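Local coordinates for putative glycyl-glycine endopeptidase lytM (Ruminococcus gnavus, PDB 3NYY), which probably acts as a metalloendopeptidase of the M23 peptidase family, at residues Ser3-Gln6 against Arg7-Pro11; Ala34-Pro37 against Gly38-Val41; Met46-Asp49 against Phe50-Arg53. One frame throughout, in Å; residues are numbered along the deposited sequence.

The three contacts follow one another along the chain, none enclosing or crossing another, and all belong to the LytM N-terminal region. Contact 1 comes first and spans the short helix 4-8, from its capping box to the turn that leaves it. Contact 2 closes the entry to helix 37-48, and contact 3 shapes the exit of that same helix, so the two mark its opposite ends, with centres about 16 Å apart. The exit lies against helix 4-8: D49 OD1 accepts from G4 N, and F50 packs on R7, which joins contacts 1 and 3. Contact 2 stays separate from contact 1, their nearest atoms about 10 Å apart.

Contact 1: residues Ser3-Gln6 against Arg7-Pro11; sequences SGFQ and RLQKP
The carboxamide of Q9 lies over one face of the F5 ring, Q9 NE2 sitting 3.4 Å above the ring plane, over its centre. Amide and ring are stacked, their planes 11° apart. From there NE2 donates to F5 O at 2.8 Å, a fairly straight bond (162°) with F5 O in the amide plane of Q9, though NE2 is tilted from the plane of the F5 carbonyl. One side chain thus lies over a face of the ring and also donates to the carbonyl of the same residue. In Q9, CG stands anti to the carbonyl carbon, beside the backbone N, and the chain bends at chi2 (-48°), which brings the amide back over F5. The backbone bonds beneath are R7 N to S3 O (3.0 Å), L8 N to G4 O (3.0 Å) and Q9 N to Q6 O (3.2 Å). At the start, S3 and Q6 form a capping box: Q6 N donates to S3 OG at 3.1 Å, and S3 N returns a bond to Q6 OE1 at 3.0 Å, on a lone pair in the carbonyl plane. The aliphatic part of R7 runs past S3 O, and its guanidinium forms a salt bridge with D17. S3 OG and Q6 OE1 serve N-H groups at the first turn, while F5 O, given weak backbone bonds by L8 N and Q9 N, has its straightest from Q9 NE2.

Contact 2: residues Ala34-Pro37 against Gly38-Val41; sequences AADP and GRDV
The N-terminal cap of helix 37-48 is built on D36, whose carboxylate turns back to take the amide of R39. D36 OD1 accepts from R39 N at 3.2 Å, the donor standing above the carboxylate plane. With CG anti to the backbone N (chi1 -171°), the carboxylate is laid against CB of R39, with D36 CG 3.3 Å from R39 CB. P37 opens the first turn, which continues as D40 N to D36 O (3.1 Å) and V41 N to P37 O (2.9 Å). This N-cap is anchored on helix 77-88 and the residue after it: D36 OD2 forms a salt bridge with R85, and N89 donates to D36 OD1 and accepts from G38 N. R39 meanwhile bends at chi3 (74°) and grips its neighbour side-on in a salt bridge, two N-H groups converging on one oxygen: R39 NE donates to D40 OD1 at 2.9 Å and R39 NH2 to the same atom at 2.8 Å. That oxygen lies in the guanidinium plane, and NH2 meets its syn lone pair. The other oxygen of the carboxylate, D40 OD2, accepts from Y30 OH and from a water, 2.7 Å away, that in turn accepts from D36 N.

Contact 3: residues Met46-Asp49 against Phe50-Arg53; sequences MATD and FENR. With SO4 (sulfate ion), chain H.
T48 receives R53 N on its carbonyl and E51 N on its hydroxyl at the Schellman motif that closes helix 37-48, where D49, F50 and E51 all take positive phi. R53 N donates to T48 O at 2.9 Å, and N52 N makes a weak bond to the same oxygen. Side chains supply two more bonds. T48 OG1 accepts from E51 N at 3.0 Å, with OG1 set between the backbone N and the carbonyl carbon (chi1 62°); it is also bonded to Y44 O in the preceding turn. N52 ND2 donates to D49 O at 2.9 Å, a bond nearly aligned with the carbonyl, and this ties the polar end of N52 to the turn. The apolar contact is that of the selenomethionine M46 with F50: they run side by side and point the same way, with M46 CE 3.6 Å from F50 CE1. Around them, W45 stacks on the F50 ring, L8 touches M46 and R7 packs on F50, so helix 4-8 lies against the helix end and the turn. Among the charged groups, D49 OD1 accepts from G4 N, while D49 OD2 rests against the aliphatic part of R53, 3.1 Å from R53 CD. The R53 guanidinium holds a sulfate, probably from the crystallisation liquor and also bonded by R54: R53 NE and NH2 both donate to sulfate O4, NH2 at 2.6 Å, in the guanidinium plane.

Contact 1: residues Ser3-Gln6 against Arg7-Pro11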
# COMPACT_ATOMS: atom_id res chain seq x y z
N SER A 3 12.96 -24.85 15.09
CA SER A 3 12.32 -24.50 16.34
C SER A 3 12.80 -23.16 16.90
O SER A 3 13.87 -22.69 16.51
CB SER A 3 12.58 -25.59 17.38
OG SER A 3 13.95 -25.57 17.76
N GLY A 4 12.00 -22.58 17.79
CA GLY A 4 12.38 -21.39 18.50
C GLY A 4 13.75 -21.52 19.17
O GLY A 4 14.61 -20.64 19.06
N PHE A 5 13.98 -22.66 19.82
CA PHE A 5 15.29 -22.91 20.41
C PHE A 5 16.41 -22.80 19.36
O PHE A 5 17.44 -22.19 19.59
CB PHE A 5 15.34 -24.32 21.04
CG PHE A 5 16.69 -24.68 21.54
CD1 PHE A 5 17.10 -24.28 22.80
CD2 PHE A 5 17.61 -25.29 20.73
CE1 PHE A 5 18.36 -24.57 23.28
CE2 PHE A 5 18.90 -25.59 21.18
CZ PHE A 5 19.29 -25.20 22.46
N GLN A 6 16.22 -23.44 18.22
CA GLN A 6 17.25 -23.43 17.18
C GLN A 6 17.50 -22.00 16.67
O GLN A 6 18.63 -21.63 16.41
CB GLN A 6 16.87 -24.36 16.03
CG GLN A 6 17.01 -25.83 16.41
CD GLN A 6 16.44 -26.80 15.39
OE1 GLN A 6 15.35 -26.61 14.86
NE2 GLN A 6 17.12 -27.93 15.25
N ARG A 7 16.44 -21.21 16.56
CA ARG A 7 16.53 -19.87 16.01
C ARG A 7 17.29 -19.01 16.98
O ARG A 7 18.05 -18.16 16.58
CB ARG A 7 15.16 -19.31 15.71
CG ARG A 7 14.46 -19.97 14.55
CD ARG A 7 13.00 -19.61 14.56
NE ARG A 7 12.24 -20.46 13.66
CZ ARG A 7 11.84 -20.16 12.42
NH1 ARG A 7 12.02 -18.96 11.88
NH2 ARG A 7 11.18 -21.06 11.73
N LEU A 8 17.13 -19.28 18.26
CA LEU A 8 17.70 -18.46 19.30
C LEU A 8 19.22 -18.71 19.42
O LEU A 8 19.91 -17.90 20.01
CB LEU A 8 16.95 -18.67 20.62
CG LEU A 8 17.17 -17.72 21.75
CD1 LEU A 8 16.62 -16.34 21.31
CD2 LEU A 8 16.45 -18.26 23.00
N GLN A 9 19.74 -19.78 18.80
CA GLN A 9 21.18 -20.12 18.85
C GLN A 9 22.01 -19.29 17.90
O GLN A 9 23.23 -19.32 17.99
CB GLN A 9 21.45 -21.60 18.56
CG GLN A 9 20.63 -22.57 19.42
CD GLN A 9 20.67 -22.23 20.87
OE1 GLN A 9 21.73 -22.27 21.49
NE2 GLN A 9 19.52 -21.87 21.43
N LYS A 10 21.36 -18.59 16.96
CA LYS A 10 22.06 -17.72 16.00
C LYS A 10 21.53 -16.28 16.17
O LYS A 10 20.42 -16.07 16.65
CB LYS A 10 21.75 -18.16 14.56
CG LYS A 10 22.22 -19.57 14.18
CD LYS A 10 23.72 -19.61 13.91
CE LYS A 10 24.17 -20.99 13.44
NZ LYS A 10 23.96 -22.05 14.49
N PRO A 11 22.31 -15.26 15.77
CA PRO A 11 21.80 -13.89 15.86
C PRO A 11 20.46 -13.78 15.13
O PRO A 11 20.29 -14.32 14.01
CB PRO A 11 22.89 -13.07 15.16
CG PRO A 11 24.14 -13.90 15.35
CD PRO A 11 23.67 -15.29 15.19

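Contact 2: residues Ala34-Pro37 against Gly38-Val41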
# COMPACT_ATOMS: atom_id res chain seq x y z
N ALA A 34 -0.59 -4.49 25.91
CA ALA A 34 0.51 -5.15 26.59
C ALA A 34 1.44 -4.11 27.19
O ALA A 34 1.79 -3.17 26.52
CB ALA A 34 1.29 -6.02 25.60
N ALA A 35 1.88 -4.34 28.42
CA ALA A 35 2.81 -3.43 29.08
C ALA A 35 4.19 -3.47 28.41
O ALA A 35 4.90 -2.47 28.39
CB ALA A 35 2.94 -3.81 30.54
N ASP A 36 4.58 -4.63 27.90
CA ASP A 36 5.94 -4.86 27.36
C ASP A 36 5.74 -5.56 26.03
O ASP A 36 5.86 -6.80 25.92
CB ASP A 36 6.73 -5.70 28.36
CG ASP A 36 8.22 -5.82 28.02
OD1 ASP A 36 8.66 -5.52 26.87
OD2 ASP A 36 8.95 -6.21 28.96
N PRO A 37 5.38 -4.79 24.99
CA PRO A 37 5.03 -5.43 23.72
C PRO A 37 6.18 -6.14 23.06
O PRO A 37 5.96 -7.22 22.46
CB PRO A 37 4.50 -4.27 22.87
CG PRO A 37 5.20 -3.08 23.46
CD PRO A 37 5.24 -3.32 24.92
N GLY A 38 7.41 -5.61 23.18
CA GLY A 38 8.59 -6.27 22.62
C GLY A 38 8.80 -7.66 23.24
O GLY A 38 9.04 -8.67 22.54
N ARG A 39 8.69 -7.73 24.55
CA ARG A 39 8.81 -9.02 25.23
C ARG A 39 7.76 -10.00 24.74
O ARG A 39 8.09 -11.15 24.47
CB ARG A 39 8.65 -8.87 26.74
CG ARG A 39 9.00 -10.12 27.50
CD ARG A 39 8.47 -10.07 28.93
NE ARG A 39 7.01 -10.27 28.93
CZ ARG A 39 6.27 -10.57 30.02
NH1 ARG A 39 6.84 -10.68 31.20
NH2 ARG A 39 4.96 -10.79 29.88
N ASP A 40 6.50 -9.57 24.71
CA ASP A 40 5.39 -10.47 24.41
C ASP A 40 5.39 -10.93 22.96
O ASP A 40 5.18 -12.11 22.70
CB ASP A 40 4.07 -9.85 24.83
CG ASP A 40 3.94 -9.72 26.35
OD1 ASP A 40 4.80 -10.25 27.09
OD2 ASP A 40 2.96 -9.06 26.78
N VAL A 41 5.72 -10.04 22.03
CA VAL A 41 5.83 -10.47 20.62
C VAL A 41 7.02 -11.43 20.44
O VAL A 41 6.95 -12.43 19.72
CB VAL A 41 5.87 -9.27 19.62
CG1 VAL A 41 7.28 -8.58 19.56
CG2 VAL A 41 5.33 -9.74 18.28
O HOH W 1 3.41 -7.23 28.72

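Contact 3: residues Met46-Asp49 against Phe50-Arg53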
# COMPACT_ATOMS: atom_id res chain seq x y z
N MSE A 46 8.81 -17.12 19.67
CA MSE A 46 9.47 -18.31 20.15
C MSE A 46 8.52 -19.48 20.30
O MSE A 46 8.83 -20.59 19.86
CB MSE A 46 10.19 -18.03 21.49
CG MSE A 46 11.48 -17.25 21.35
SE MSE A 46 12.85 -18.16 20.37
CE MSE A 46 13.01 -17.18 18.85
N ALA A 47 7.35 -19.23 20.86
CA ALA A 47 6.40 -20.29 21.14
C ALA A 47 5.77 -20.83 19.86
O ALA A 47 5.36 -21.99 19.85
CB ALA A 47 5.31 -19.79 22.10
N THR A 48 5.66 -20.00 18.80
CA THR A 48 5.06 -20.40 17.52
C THR A 48 6.08 -20.68 16.40
O THR A 48 5.68 -20.89 15.26
CB THR A 48 4.11 -19.31 16.99
OG1 THR A 48 4.87 -18.12 16.74
CG2 THR A 48 2.95 -19.02 18.00
N ASP A 49 7.38 -20.66 16.73
CA ASP A 49 8.45 -20.76 15.74
C ASP A 49 8.16 -19.74 14.59
O ASP A 49 8.17 -20.09 13.40
CB ASP A 49 8.55 -22.19 15.18
CG ASP A 49 8.80 -23.24 16.26
OD1 ASP A 49 9.21 -22.87 17.40
OD2 ASP A 49 8.59 -24.45 15.96
N PHE A 50 7.92 -18.49 14.97
CA PHE A 50 7.61 -17.40 14.01
C PHE A 50 6.40 -17.71 13.13
O PHE A 50 6.44 -17.59 11.90
CB PHE A 50 8.83 -17.00 13.17
CG PHE A 50 9.87 -16.28 13.97
CD1 PHE A 50 10.70 -16.98 14.81
CD2 PHE A 50 9.93 -14.88 13.97
CE1 PHE A 50 11.63 -16.31 15.59
CE2 PHE A 50 10.85 -14.23 14.73
CZ PHE A 50 11.71 -14.94 15.53
N GLU A 51 5.32 -18.06 13.81
CA GLU A 51 4.04 -18.40 13.22
C GLU A 51 4.08 -19.61 12.29
O GLU A 51 3.22 -19.74 11.42
CB GLU A 51 3.40 -17.19 12.51
CG GLU A 51 3.07 -16.03 13.48
CD GLU A 51 2.07 -15.01 12.89
OE1 GLU A 51 2.09 -14.79 11.66
OE2 GLU A 51 1.28 -14.46 13.69
N ASN A 52 4.99 -20.54 12.55
CA ASN A 52 5.00 -21.83 11.87
C ASN A 52 4.28 -22.96 12.60
O ASN A 52 3.95 -23.98 11.97
CB ASN A 52 6.44 -22.20 11.51
CG ASN A 52 6.93 -21.40 10.33
OD1 ASN A 52 6.42 -21.57 9.24
ND2 ASN A 52 7.89 -20.52 10.54
N ARG A 53 3.99 -22.76 13.88
CA ARG A 53 3.25 -23.67 14.70
C ARG A 53 2.24 -22.90 15.51
O ARG A 53 2.38 -21.69 15.76
CB ARG A 53 4.15 -24.46 15.66
CG ARG A 53 5.32 -25.19 14.99
CD ARG A 53 5.97 -26.16 16.00
NE ARG A 53 5.13 -27.34 16.22
CZ ARG A 53 5.53 -28.46 16.82
NH1 ARG A 53 6.76 -28.59 17.31
NH2 ARG A 53 4.66 -29.45 16.95
S SO4 H . 1.53 -27.36 16.93
O1 SO4 H . 0.80 -26.58 15.93
O2 SO4 H . 2.30 -26.50 17.83
O3 SO4 H . 0.57 -28.09 17.74
O4 SO4 H . 2.42 -28.29 16.23